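Local coordinates for protein serpin-ZX (PDB 3LE2) that inhibits target proteases such as metacaspase-9 and RD21A, offering its reactive center loop for cleavage and trapping the enzyme in a covalent complex, at residues S301-L309 against K320-F328; N41-A49 against F62-N72. All blocks are in the same frame, centred on the assembly; numbering follows the deposited sequence.

Two contacts whose centres lie about 16 Å apart share helix 37-49 but are built from different chemistry. Interaction 1 joins two mostly irregular segments at the lead-in to strand 326-335 and relies on backbone N-H and carbonyl groups, with apolar side chains along one flank. Interaction 2 joins helices 37-49, 54-63 and 68-83 without a direct hydrogen bond, through aliphatic side chains, the F62 ring and one bridging water. Both are partly buried, but interaction 1 lies farther out, its centre about 24 Å from the chain centre against about 17 Å, and includes the exposed N321. They meet where I47 packs on L309, V324 and I327, and V43 on I327.

Interaction 1: residues S301-L309 against K320-F328; sequences SPFSGEEGL and KNLCVSNIF
The carbonyl oxygen of P302 receives the amide of V324, N to O 2.9 Å, in a nearly straight bond (170° at the hydrogen) that ties the short 3-10 turn 301-303 to the approach of strand 326-335. A second backbone bond, from L309 N to L322 O at 3.0 Å, is bent and weak; the same L322 oxygen also faces the CA-H of G308. Farther along, G305 O takes a CA-H contact from N321 CA at 3.3 Å. C323 CB sits between two carbonyl oxygens, P302 O at 3.3 Å and S304 O at 3.4 Å. Within 301-309, S304 OG accepts from E306 N, an ST turn.

Beside these polar links lies an apolar flank. The F303 and V324 side chains lie side by side, CD1 to CB 3.9 Å, while I327 CD1 touches F303 CE1 at 3.6 Å in the ring plane. P302 CB lies over one ring face, displaced toward the rim. L309, with CG anti to its carbonyl carbon (chi1 -54°), brings CD1 to V324 CG2 at 3.8 Å.

S325 OG and N326 ND2 find partners at the backbone of K166 and L167 and at D289. Strand 326-335 pairs with 167-176 and 277-289 in the serpin central sheet and leads toward the reactive center loop. L309, V324 and I327 pack on helix 37-49, and P302 rests against helix 54-63.

Interaction 2: residues N41-A49 against F62-N72; sequences NVVLSIIAA and FLKFSSTDQLN
L63 inserts both its methyls against helix 37-49, CD1 resting on L44 CB at 3.8 Å and close to S45, CD2 lying 3.4 Å from N41 OD1. N41 and L63 lie alongside, running opposite ways. L44 CD1 reaches obliquely to F62 CE2 at 3.7 Å; F62 has CG anti to the backbone N (chi1 -179°), which swings its ring toward L44. One turn onward along 41-49, L71 spreads its branches, CD2 to S45 OG and CD1 to A48 CB at 3.9 Å, and T68 lays CG2 against A48 O.

The next shell fixes these groups. S45 OG donates to N41 O at 2.8 Å, its torsion (chi1 -59°) turning the hydroxyl back along the helix. N41 O is thus gripped twice, by S45 N and S45 OG from opposite faces of its plane. Behind T68 and L71, S67 caps helix 68-83 by accepting from Q70 N, and Q70 OE1 in turn accepts from S66 N. N72 OD1, near A49 CB, is hydrogen-bonded with Y120 OH.

This is helix packing within the serpin helical region; the axes of 41-49 and 68-72 approach to 9.6 Å at 144°, roughly antiparallel. No hydrogen bond joins the segments directly. Buried S45 OG, besides donating to N41 O, accepts from a water that also donates to L71 O, so the polar bridge across this largely apolar contact runs through water.

Interaction 1: residues S301-L309 against K320-F328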
ATOM      1  N   SER A 301      13.722 -14.305 -10.480  1.00 39.04           N
ATOM      2  CA  SER A 301      15.116 -14.586 -10.112  1.00 41.79           C
ATOM      3  C   SER A 301      15.442 -14.543  -8.609  1.00 40.65           C
ATOM      4  O   SER A 301      16.222 -15.363  -8.120  1.00 39.98           O
ATOM      5  CB  SER A 301      16.103 -13.716 -10.901  1.00 39.22           C
ATOM      6  OG  SER A 301      16.109 -12.380 -10.429  1.00 53.20           O
ATOM      7  N   PRO A 302      14.867 -13.583  -7.874  1.00 38.65           N
ATOM      8  CA  PRO A 302      15.139 -13.559  -6.427  1.00 40.14           C
ATOM      9  C   PRO A 302      14.716 -14.833  -5.694  1.00 34.29           C
ATOM     10  O   PRO A 302      15.284 -15.124  -4.648  1.00 38.69           O
ATOM     11  CB  PRO A 302      14.316 -12.368  -5.943  1.00 47.10           C
ATOM     12  CG  PRO A 302      14.224 -11.467  -7.175  1.00 46.64           C
ATOM     13  CD  PRO A 302      14.070 -12.423  -8.311  1.00 39.21           C
ATOM     14  N   PHE A 303      13.760 -15.577  -6.247  1.00 32.58           N
ATOM     15  CA  PHE A 303      13.189 -16.761  -5.595  1.00 37.73           C
ATOM     16  C   PHE A 303      13.667 -18.087  -6.188  1.00 44.13           C
ATOM     17  O   PHE A 303      13.181 -19.154  -5.819  1.00 40.78           O
ATOM     18  CB  PHE A 303      11.661 -16.676  -5.651  1.00 35.84           C
ATOM     19  CG  PHE A 303      11.147 -15.315  -5.323  1.00 43.25           C
ATOM     20  CD1 PHE A 303      10.959 -14.931  -3.999  1.00 32.47           C
ATOM     21  CD2 PHE A 303      10.910 -14.390  -6.328  1.00 39.01           C
ATOM     22  CE1 PHE A 303      10.519 -13.653  -3.686  1.00 36.76           C
ATOM     23  CE2 PHE A 303      10.468 -13.111  -6.025  1.00 37.83           C
ATOM     24  CZ  PHE A 303      10.274 -12.740  -4.695  1.00 40.69           C
ATOM     25  N   SER A 304      14.621 -18.012  -7.109  1.00 48.70           N
ATOM     26  CA  SER A 304      15.168 -19.200  -7.747  1.00 51.57           C
ATOM     27  C   SER A 304      16.605 -19.400  -7.303  1.00 57.30           C
ATOM     28  O   SER A 304      17.346 -18.433  -7.117  1.00 54.22           O
ATOM     29  CB  SER A 304      15.112 -19.062  -9.270  1.00 52.24           C
ATOM     30  OG  SER A 304      15.830 -20.107  -9.901  1.00 58.90           O
ATOM     31  N   GLY A 305      17.000 -20.654  -7.126  1.00 67.34           N
ATOM     32  CA  GLY A 305      18.361 -20.953  -6.730  1.00 65.97           C
ATOM     33  C   GLY A 305      19.309 -20.640  -7.863  1.00 67.94           C
ATOM     34  O   GLY A 305      20.506 -20.455  -7.650  1.00 74.29           O
ATOM     35  N   GLU A 306      18.758 -20.564  -9.072  1.00 73.35           N
ATOM     36  CA  GLU A 306      19.554 -20.412 -10.289  1.00 66.54           C
ATOM     37  C   GLU A 306      20.700 -19.407 -10.150  1.00 68.18           C
ATOM     38  O   GLU A 306      21.866 -19.789 -10.158  1.00 72.82           O
ATOM     39  CB  GLU A 306      18.667 -20.048 -11.484  1.00 69.51           C
ATOM     40  CG  GLU A 306      19.471 -19.670 -12.727  1.00 76.17           C
ATOM     41  CD  GLU A 306      18.606 -19.173 -13.870  1.00 68.69           C
ATOM     42  OE1 GLU A 306      17.497 -19.726 -14.063  1.00 57.64           O
ATOM     43  OE2 GLU A 306      19.045 -18.234 -14.575  1.00 60.99           O
ATOM     44  N   GLU A 307      20.370 -18.125 -10.042  1.00 69.74           N
ATOM     45  CA  GLU A 307      21.383 -17.097  -9.815  1.00 75.05           C
ATOM     46  C   GLU A 307      21.779 -17.086  -8.345  1.00 78.09           C
ATOM     47  O   GLU A 307      22.903 -17.438  -7.973  1.00 71.25           O
ATOM     48  CB  GLU A 307      20.846 -15.712 -10.198  1.00 77.37           C
ATOM     49  CG  GLU A 307      20.900 -15.373 -11.676  1.00 56.88           C
ATOM     50  CD  GLU A 307      22.312 -15.144 -12.151  1.00 67.41           C
ATOM     51  OE1 GLU A 307      22.719 -13.967 -12.236  1.00 73.47           O
ATOM     52  OE2 GLU A 307      23.015 -16.138 -12.434  1.00 70.41           O
ATOM     53  N   GLY A 308      20.834 -16.674  -7.509  1.00 82.26           N
ATOM     54  CA  GLY A 308      21.077 -16.582  -6.088  1.00 80.53           C
ATOM     55  C   GLY A 308      21.430 -15.175  -5.648  1.00 76.99           C
ATOM     56  O   GLY A 308      21.488 -14.230  -6.448  1.00 66.83           O
ATOM     57  N   LEU A 309      21.671 -15.054  -4.350  1.00 72.03           N
ATOM     58  CA  LEU A 309      21.975 -13.782  -3.727  1.00 59.22           C
ATOM     59  C   LEU A 309      23.384 -13.863  -3.164  1.00 62.48           C
ATOM     60  O   LEU A 309      23.598 -14.176  -1.983  1.00 54.14           O
ATOM     61  CB  LEU A 309      20.948 -13.498  -2.637  1.00 62.64           C
ATOM     62  CG  LEU A 309      19.514 -13.579  -3.165  1.00 51.03           C
ATOM     63  CD1 LEU A 309      18.525 -13.818  -2.042  1.00 46.82           C
ATOM     64  CD2 LEU A 309      19.180 -12.312  -3.939  1.00 50.77           C
ATOM     65  N   LYS A 320      25.689 -19.270  -3.311  1.00 89.53           N
ATOM     66  CA  LYS A 320      25.287 -19.990  -4.511  1.00 94.86           C
ATOM     67  C   LYS A 320      24.066 -20.842  -4.193  1.00 88.04           C
ATOM     68  O   LYS A 320      24.131 -21.745  -3.351  1.00 82.17           O
ATOM     69  CB  LYS A 320      26.424 -20.886  -5.015  1.00104.21           C
ATOM     70  CG  LYS A 320      27.545 -20.138  -5.716  1.00106.39           C
ATOM     71  CD  LYS A 320      28.702 -21.062  -6.050  1.00 98.65           C
ATOM     72  CE  LYS A 320      29.861 -20.279  -6.640  1.00101.05           C
ATOM     73  NZ  LYS A 320      31.092 -21.106  -6.718  1.00104.15           N
ATOM     74  N   ASN A 321      22.957 -20.540  -4.864  1.00 80.40           N
ATOM     75  CA  ASN A 321      21.712 -21.277  -4.666  1.00 81.69           C
ATOM     76  C   ASN A 321      20.879 -20.713  -3.504  1.00 76.63           C
ATOM     77  O   ASN A 321      19.823 -21.252  -3.156  1.00 76.45           O
ATOM     78  CB  ASN A 321      22.007 -22.772  -4.473  1.00 87.34           C
ATOM     79  CG  ASN A 321      20.763 -23.636  -4.558  1.00100.38           C
ATOM     80  OD1 ASN A 321      20.016 -23.587  -5.541  1.00 93.78           O
ATOM     81  ND2 ASN A 321      20.541 -24.447  -3.529  1.00 99.90           N
ATOM     82  N   LEU A 322      21.357 -19.626  -2.905  1.00 65.95           N
ATOM     83  CA  LEU A 322      20.594 -18.945  -1.865  1.00 63.11           C
ATOM     84  C   LEU A 322      19.574 -18.039  -2.513  1.00 60.95           C
ATOM     85  O   LEU A 322      19.918 -17.217  -3.363  1.00 61.61           O
ATOM     86  CB  LEU A 322      21.489 -18.084  -0.978  1.00 58.45           C
ATOM     87  CG  LEU A 322      20.636 -17.150  -0.120  1.00 55.98           C
ATOM     88  CD1 LEU A 322      19.807 -17.973   0.856  1.00 42.21           C
ATOM     89  CD2 LEU A 322      21.472 -16.117   0.613  1.00 50.03           C
ATOM     90  N   CYS A 323      18.323 -18.178  -2.112  1.00 42.32           N
ATOM     91  CA  CYS A 323      17.296 -17.304  -2.636  1.00 45.33           C
ATOM     92  C   CYS A 323      16.317 -16.925  -1.539  1.00 44.88           C
ATOM     93  O   CYS A 323      16.393 -17.438  -0.428  1.00 42.65           O
ATOM     94  CB  CYS A 323      16.575 -17.986  -3.793  1.00 43.82           C
ATOM     95  SG  CYS A 323      15.725 -19.497  -3.342  1.00 57.68           S
ATOM     96  N   VAL A 324      15.399 -16.023  -1.859  1.00 43.34           N
ATOM     97  CA  VAL A 324      14.382 -15.603  -0.909  1.00 36.18           C
ATOM     98  C   VAL A 324      13.297 -16.670  -0.794  1.00 36.76           C
ATOM     99  O   VAL A 324      12.742 -17.122  -1.802  1.00 39.62           O
ATOM    100  CB  VAL A 324      13.738 -14.278  -1.347  1.00 40.57           C
ATOM    101  CG1 VAL A 324      12.671 -13.839  -0.345  1.00 26.91           C
ATOM    102  CG2 VAL A 324      14.809 -13.205  -1.526  1.00 35.26           C
ATOM    103  N   SER A 325      13.006 -17.075   0.438  1.00 32.00           N
ATOM    104  CA  SER A 325      11.967 -18.065   0.704  1.00 32.79           C
ATOM    105  C   SER A 325      10.581 -17.410   0.700  1.00 37.06           C
ATOM    106  O   SER A 325       9.629 -17.931   0.108  1.00 33.38           O
ATOM    107  CB  SER A 325      12.216 -18.747   2.058  1.00 35.66           C
ATOM    108  OG  SER A 325      13.545 -19.243   2.166  1.00 32.07           O
ATOM    109  N   ASN A 326      10.475 -16.267   1.370  1.00 29.43           N
ATOM    110  CA  ASN A 326       9.193 -15.608   1.539  1.00 25.12           C
ATOM    111  C   ASN A 326       9.371 -14.122   1.707  1.00 30.59           C
ATOM    112  O   ASN A 326      10.388 -13.643   2.238  1.00 27.29           O
ATOM    113  CB  ASN A 326       8.464 -16.095   2.799  1.00 27.49           C
ATOM    114  CG  ASN A 326       8.538 -17.595   3.002  1.00 31.80           C
ATOM    115  OD1 ASN A 326       9.554 -18.128   3.452  1.00 33.64           O
ATOM    116  ND2 ASN A 326       7.442 -18.280   2.708  1.00 29.05           N
ATOM    117  N   ILE A 327       8.348 -13.392   1.287  1.00 26.59           N
ATOM    118  CA  ILE A 327       8.250 -11.981   1.604  1.00 33.07           C
ATOM    119  C   ILE A 327       6.888 -11.758   2.237  1.00 27.66           C
ATOM    120  O   ILE A 327       5.873 -11.632   1.546  1.00 26.53           O
ATOM    121  CB  ILE A 327       8.434 -11.082   0.370  1.00 31.20           C
ATOM    122  CG1 ILE A 327       9.812 -11.325  -0.262  1.00 32.68           C
ATOM    123  CG2 ILE A 327       8.255  -9.610   0.746  1.00 24.99           C
ATOM    124  CD1 ILE A 327       9.968 -10.684  -1.649  1.00 27.12           C
ATOM    125  N   PHE A 328       6.889 -11.722   3.568  1.00 25.56           N
ATOM    126  CA  PHE A 328       5.667 -11.570   4.358  1.00 28.81           C
ATOM    127  C   PHE A 328       5.287 -10.103   4.532  1.00 26.91           C
ATOM    128  O   PHE A 328       6.079  -9.303   5.042  1.00 26.75           O
ATOM    129  CB  PHE A 328       5.838 -12.244   5.723  1.00 25.12           C
ATOM    130  CG  PHE A 328       6.014 -13.742   5.644  1.00 29.53           C
ATOM    131  CD1 PHE A 328       7.246 -14.331   5.919  1.00 32.54           C
ATOM    132  CD2 PHE A 328       4.942 -14.563   5.287  1.00 25.95           C
ATOM    133  CE1 PHE A 328       7.408 -15.732   5.865  1.00 24.99           C
ATOM    134  CE2 PHE A 328       5.095 -15.953   5.218  1.00 35.63           C
ATOM    135  CZ  PHE A 328       6.331 -16.537   5.506  1.00 30.98           C
TER

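Interaction 2: residues N41-A49 against F62-N72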
ATOM      1  N   ASN A  41       8.250  -2.562  -2.460  1.00 27.82           N
ATOM      2  CA  ASN A  41       9.374  -2.086  -3.269  1.00 30.00           C
ATOM      3  C   ASN A  41      10.602  -1.793  -2.420  1.00 30.54           C
ATOM      4  O   ASN A  41      11.733  -1.907  -2.903  1.00 30.15           O
ATOM      5  CB  ASN A  41       8.972  -0.870  -4.119  1.00 27.58           C
ATOM      6  CG  ASN A  41       8.037  -1.252  -5.262  1.00 34.71           C
ATOM      7  OD1 ASN A  41       7.820  -2.437  -5.524  1.00 37.64           O
ATOM      8  ND2 ASN A  41       7.491  -0.260  -5.946  1.00 32.51           N
ATOM      9  N   VAL A  42      10.370  -1.436  -1.155  1.00 30.19           N
ATOM     10  CA  VAL A  42      11.448  -1.321  -0.165  1.00 33.63           C
ATOM     11  C   VAL A  42      12.147  -2.671   0.077  1.00 35.04           C
ATOM     12  O   VAL A  42      13.370  -2.737   0.165  1.00 34.45           O
ATOM     13  CB  VAL A  42      10.934  -0.789   1.176  1.00 33.66           C
ATOM     14  CG1 VAL A  42      11.924  -1.121   2.292  1.00 38.80           C
ATOM     15  CG2 VAL A  42      10.674   0.712   1.104  1.00 29.51           C
ATOM     16  N   VAL A  43      11.369  -3.744   0.176  1.00 33.42           N
ATOM     17  CA  VAL A  43      11.951  -5.079   0.294  1.00 37.07           C
ATOM     18  C   VAL A  43      12.754  -5.476  -0.954  1.00 35.64           C
ATOM     19  O   VAL A  43      13.888  -5.964  -0.848  1.00 28.96           O
ATOM     20  CB  VAL A  43      10.880  -6.156   0.568  1.00 30.59           C
ATOM     21  CG1 VAL A  43      11.531  -7.521   0.650  1.00 24.06           C
ATOM     22  CG2 VAL A  43      10.147  -5.852   1.858  1.00 33.29           C
ATOM     23  N   LEU A  44      12.159  -5.271  -2.129  1.00 34.02           N
ATOM     24  CA  LEU A  44      12.818  -5.599  -3.392  1.00 33.66           C
ATOM     25  C   LEU A  44      14.119  -4.807  -3.578  1.00 30.83           C
ATOM     26  O   LEU A  44      15.096  -5.337  -4.105  1.00 32.47           O
ATOM     27  CB  LEU A  44      11.871  -5.413  -4.580  1.00 28.94           C
ATOM     28  CG  LEU A  44      10.664  -6.358  -4.587  1.00 33.08           C
ATOM     29  CD1 LEU A  44       9.671  -5.980  -5.679  1.00 26.05           C
ATOM     30  CD2 LEU A  44      11.099  -7.819  -4.748  1.00 29.32           C
ATOM     31  N   SER A  45      14.135  -3.556  -3.115  1.00 35.00           N
ATOM     32  CA  SER A  45      15.367  -2.753  -3.103  1.00 35.20           C
ATOM     33  C   SER A  45      16.444  -3.368  -2.190  1.00 42.91           C
ATOM     34  O   SER A  45      17.621  -3.413  -2.545  1.00 38.39           O
ATOM     35  CB  SER A  45      15.078  -1.318  -2.663  1.00 29.61           C
ATOM     36  OG  SER A  45      14.148  -0.687  -3.528  1.00 36.38           O
ATOM     37  N   ILE A  46      16.035  -3.833  -1.014  1.00 36.89           N
ATOM     38  CA  ILE A  46      16.930  -4.555  -0.119  1.00 34.26           C
ATOM     39  C   ILE A  46      17.500  -5.822  -0.773  1.00 35.31           C
ATOM     40  O   ILE A  46      18.681  -6.121  -0.653  1.00 37.21           O
ATOM     41  CB  ILE A  46      16.215  -4.900   1.196  1.00 35.15           C
ATOM     42  CG1 ILE A  46      15.922  -3.610   1.969  1.00 39.89           C
ATOM     43  CG2 ILE A  46      17.067  -5.830   2.034  1.00 33.88           C
ATOM     44  CD1 ILE A  46      15.052  -3.801   3.182  1.00 37.55           C
ATOM     45  N   ILE A  47      16.658  -6.550  -1.492  1.00 38.62           N
ATOM     46  CA  ILE A  47      17.096  -7.767  -2.160  1.00 39.00           C
ATOM     47  C   ILE A  47      18.039  -7.473  -3.322  1.00 44.26           C
ATOM     48  O   ILE A  47      19.023  -8.181  -3.541  1.00 40.43           O
ATOM     49  CB  ILE A  47      15.897  -8.558  -2.693  1.00 39.44           C
ATOM     50  CG1 ILE A  47      15.016  -9.014  -1.532  1.00 36.26           C
ATOM     51  CG2 ILE A  47      16.368  -9.735  -3.538  1.00 30.08           C
ATOM     52  CD1 ILE A  47      13.675  -9.561  -1.966  1.00 38.64           C
ATOM     53  N   ALA A  48      17.729  -6.432  -4.082  1.00 37.60           N
ATOM     54  CA  ALA A  48      18.585  -6.062  -5.188  1.00 40.66           C
ATOM     55  C   ALA A  48      19.983  -5.789  -4.652  1.00 45.70           C
ATOM     56  O   ALA A  48      20.980  -6.188  -5.257  1.00 44.47           O
ATOM     57  CB  ALA A  48      18.031  -4.836  -5.916  1.00 38.90           C
ATOM     58  N   ALA A  49      20.041  -5.131  -3.497  1.00 40.34           N
ATOM     59  CA  ALA A  49      21.302  -4.679  -2.925  1.00 35.49           C
ATOM     60  C   ALA A  49      22.201  -5.843  -2.508  1.00 44.02           C
ATOM     61  O   ALA A  49      23.419  -5.695  -2.423  1.00 42.76           O
ATOM     62  CB  ALA A  49      21.040  -3.758  -1.746  1.00 43.73           C
ATOM     63  N   PHE A  62      12.462  -4.051 -12.770  1.00 44.99           N
ATOM     64  CA  PHE A  62      11.127  -4.138 -12.199  1.00 40.66           C
ATOM     65  C   PHE A  62      10.799  -2.863 -11.431  1.00 39.62           C
ATOM     66  O   PHE A  62       9.650  -2.421 -11.385  1.00 41.28           O
ATOM     67  CB  PHE A  62      11.014  -5.351 -11.278  1.00 41.25           C
ATOM     68  CG  PHE A  62       9.648  -5.530 -10.673  1.00 42.96           C
ATOM     69  CD1 PHE A  62       8.678  -6.282 -11.324  1.00 45.02           C
ATOM     70  CD2 PHE A  62       9.332  -4.948  -9.452  1.00 41.57           C
ATOM     71  CE1 PHE A  62       7.409  -6.452 -10.765  1.00 38.03           C
ATOM     72  CE2 PHE A  62       8.069  -5.114  -8.883  1.00 36.71           C
ATOM     73  CZ  PHE A  62       7.107  -5.866  -9.545  1.00 39.57           C
ATOM     74  N   LEU A  63      11.829  -2.270 -10.840  1.00 34.69           N
ATOM     75  CA  LEU A  63      11.647  -1.163  -9.919  1.00 30.55           C
ATOM     76  C   LEU A  63      11.854   0.191 -10.575  1.00 36.47           C
ATOM     77  O   LEU A  63      11.634   1.224  -9.939  1.00 40.65           O
ATOM     78  CB  LEU A  63      12.597  -1.329  -8.727  1.00 34.26           C
ATOM     79  CG  LEU A  63      12.230  -2.450  -7.752  1.00 31.88           C
ATOM     80  CD1 LEU A  63      13.320  -2.615  -6.689  1.00 27.87           C
ATOM     81  CD2 LEU A  63      10.854  -2.172  -7.129  1.00 24.12           C
ATOM     82  N   LYS A  64      12.308   0.173 -11.833  1.00 43.37           N
ATOM     83  CA  LYS A  64      12.415   1.369 -12.697  1.00 40.60           C
ATOM     84  C   LYS A  64      13.530   2.322 -12.291  1.00 35.14           C
ATOM     85  O   LYS A  64      13.383   3.539 -12.387  1.00 45.29           O
ATOM     86  CB  LYS A  64      11.085   2.136 -12.773  1.00 33.40           C
ATOM     87  CG  LYS A  64       9.852   1.262 -13.033  1.00 36.86           C
ATOM     88  CD  LYS A  64       9.981   0.454 -14.327  1.00 39.11           C
ATOM     89  CE  LYS A  64       8.782  -0.479 -14.489  1.00 37.19           C
ATOM     90  NZ  LYS A  64       8.896  -1.416 -15.636  1.00 44.99           N
ATOM     91  N   PHE A  65      14.634   1.763 -11.818  1.00 40.30           N
ATOM     92  CA  PHE A  65      15.808   2.552 -11.475  1.00 38.77           C
ATOM     93  C   PHE A  65      16.991   1.820 -12.055  1.00 44.55           C
ATOM     94  O   PHE A  65      16.955   0.598 -12.191  1.00 50.48           O
ATOM     95  CB  PHE A  65      15.969   2.682  -9.955  1.00 41.82           C
ATOM     96  CG  PHE A  65      15.018   3.661  -9.317  1.00 46.39           C
ATOM     97  CD1 PHE A  65      15.383   4.993  -9.136  1.00 49.32           C
ATOM     98  CD2 PHE A  65      13.765   3.258  -8.896  1.00 36.31           C
ATOM     99  CE1 PHE A  65      14.511   5.904  -8.541  1.00 43.17           C
ATOM    100  CE2 PHE A  65      12.894   4.166  -8.300  1.00 40.09           C
ATOM    101  CZ  PHE A  65      13.266   5.487  -8.126  1.00 39.04           C
ATOM    102  N   SER A  66      18.040   2.563 -12.390  1.00 59.48           N
ATOM    103  CA  SER A  66      19.174   2.004 -13.123  1.00 64.06           C
ATOM    104  C   SER A  66      20.213   1.288 -12.261  1.00 55.22           C
ATOM    105  O   SER A  66      20.862   0.356 -12.731  1.00 60.43           O
ATOM    106  CB  SER A  66      19.850   3.084 -13.972  1.00 59.22           C
ATOM    107  OG  SER A  66      19.094   3.347 -15.140  1.00 75.55           O
ATOM    108  N   SER A  67      20.377   1.717 -11.011  1.00 57.60           N
ATOM    109  CA  SER A  67      21.379   1.103 -10.136  1.00 53.67           C
ATOM    110  C   SER A  67      20.890   0.887  -8.709  1.00 54.27           C
ATOM    111  O   SER A  67      19.916   1.505  -8.264  1.00 50.16           O
ATOM    112  CB  SER A  67      22.665   1.938 -10.103  1.00 54.40           C
ATOM    113  OG  SER A  67      22.495   3.121  -9.335  1.00 48.13           O
ATOM    114  N   THR A  68      21.588   0.006  -7.996  1.00 53.23           N
ATOM    115  CA  THR A  68      21.322  -0.221  -6.584  1.00 51.42           C
ATOM    116  C   THR A  68      21.519   1.060  -5.781  1.00 51.47           C
ATOM    117  O   THR A  68      20.846   1.280  -4.773  1.00 50.38           O
ATOM    118  CB  THR A  68      22.232  -1.318  -6.012  1.00 53.73           C
ATOM    119  OG1 THR A  68      23.547  -1.171  -6.559  1.00 64.46           O
ATOM    120  CG2 THR A  68      21.698  -2.689  -6.371  1.00 41.86           C
ATOM    121  N   ASP A  69      22.450   1.900  -6.223  1.00 54.11           N
ATOM    122  CA  ASP A  69      22.663   3.188  -5.574  1.00 53.66           C
ATOM    123  C   ASP A  69      21.433   4.081  -5.695  1.00 50.59           C
ATOM    124  O   ASP A  69      21.033   4.733  -4.731  1.00 53.70           O
ATOM    125  CB  ASP A  69      23.890   3.887  -6.152  1.00 58.92           C
ATOM    126  CG  ASP A  69      25.188   3.356  -5.570  1.00 73.26           C
ATOM    127  OD1 ASP A  69      25.138   2.408  -4.753  1.00 64.99           O
ATOM    128  OD2 ASP A  69      26.260   3.892  -5.928  1.00 73.47           O
ATOM    129  N   GLN A  70      20.840   4.110  -6.882  1.00 43.92           N
ATOM    130  CA  GLN A  70      19.624   4.872  -7.096  1.00 51.55           C
ATOM    131  C   GLN A  70      18.520   4.341  -6.188  1.00 49.92           C
ATOM    132  O   GLN A  70      17.840   5.115  -5.516  1.00 42.49           O
ATOM    133  CB  GLN A  70      19.178   4.810  -8.560  1.00 54.50           C
ATOM    134  CG  GLN A  70      19.940   5.724  -9.521  1.00 59.04           C
ATOM    135  CD  GLN A  70      19.214   5.876 -10.858  1.00 76.67           C
ATOM    136  OE1 GLN A  70      19.604   5.273 -11.863  1.00 73.41           O
ATOM    137  NE2 GLN A  70      18.138   6.674 -10.867  1.00 66.01           N
ATOM    138  N   LEU A  71      18.342   3.022  -6.154  1.00 38.02           N
ATOM    139  CA  LEU A  71      17.330   2.465  -5.268  1.00 38.81           C
ATOM    140  C   LEU A  71      17.578   2.898  -3.842  1.00 38.83           C
ATOM    141  O   LEU A  71      16.679   3.444  -3.196  1.00 39.84           O
ATOM    142  CB  LEU A  71      17.298   0.951  -5.338  1.00 33.75           C
ATOM    143  CG  LEU A  71      16.650   0.375  -6.584  1.00 40.21           C
ATOM    144  CD1 LEU A  71      16.819  -1.154  -6.602  1.00 43.00           C
ATOM    145  CD2 LEU A  71      15.185   0.793  -6.648  1.00 34.50           C
ATOM    146  N   ASN A  72      18.799   2.655  -3.360  1.00 41.62           N
ATOM    147  CA  ASN A  72      19.163   2.933  -1.969  1.00 40.74           C
ATOM    148  C   ASN A  72      18.773   4.348  -1.542  1.00 42.58           C
ATOM    149  O   ASN A  72      18.176   4.544  -0.483  1.00 40.96           O
ATOM    150  CB  ASN A  72      20.664   2.699  -1.734  1.00 35.86           C
ATOM    151  CG  ASN A  72      21.053   1.223  -1.806  1.00 47.80           C
ATOM    152  OD1 ASN A  72      20.203   0.329  -1.709  1.00 40.46           O
ATOM    153  ND2 ASN A  72      22.349   0.962  -1.967  1.00 46.21           N
TER
HETATM  154  O   HOH W   1      13.993   2.337  -3.280  1.00 37.90           O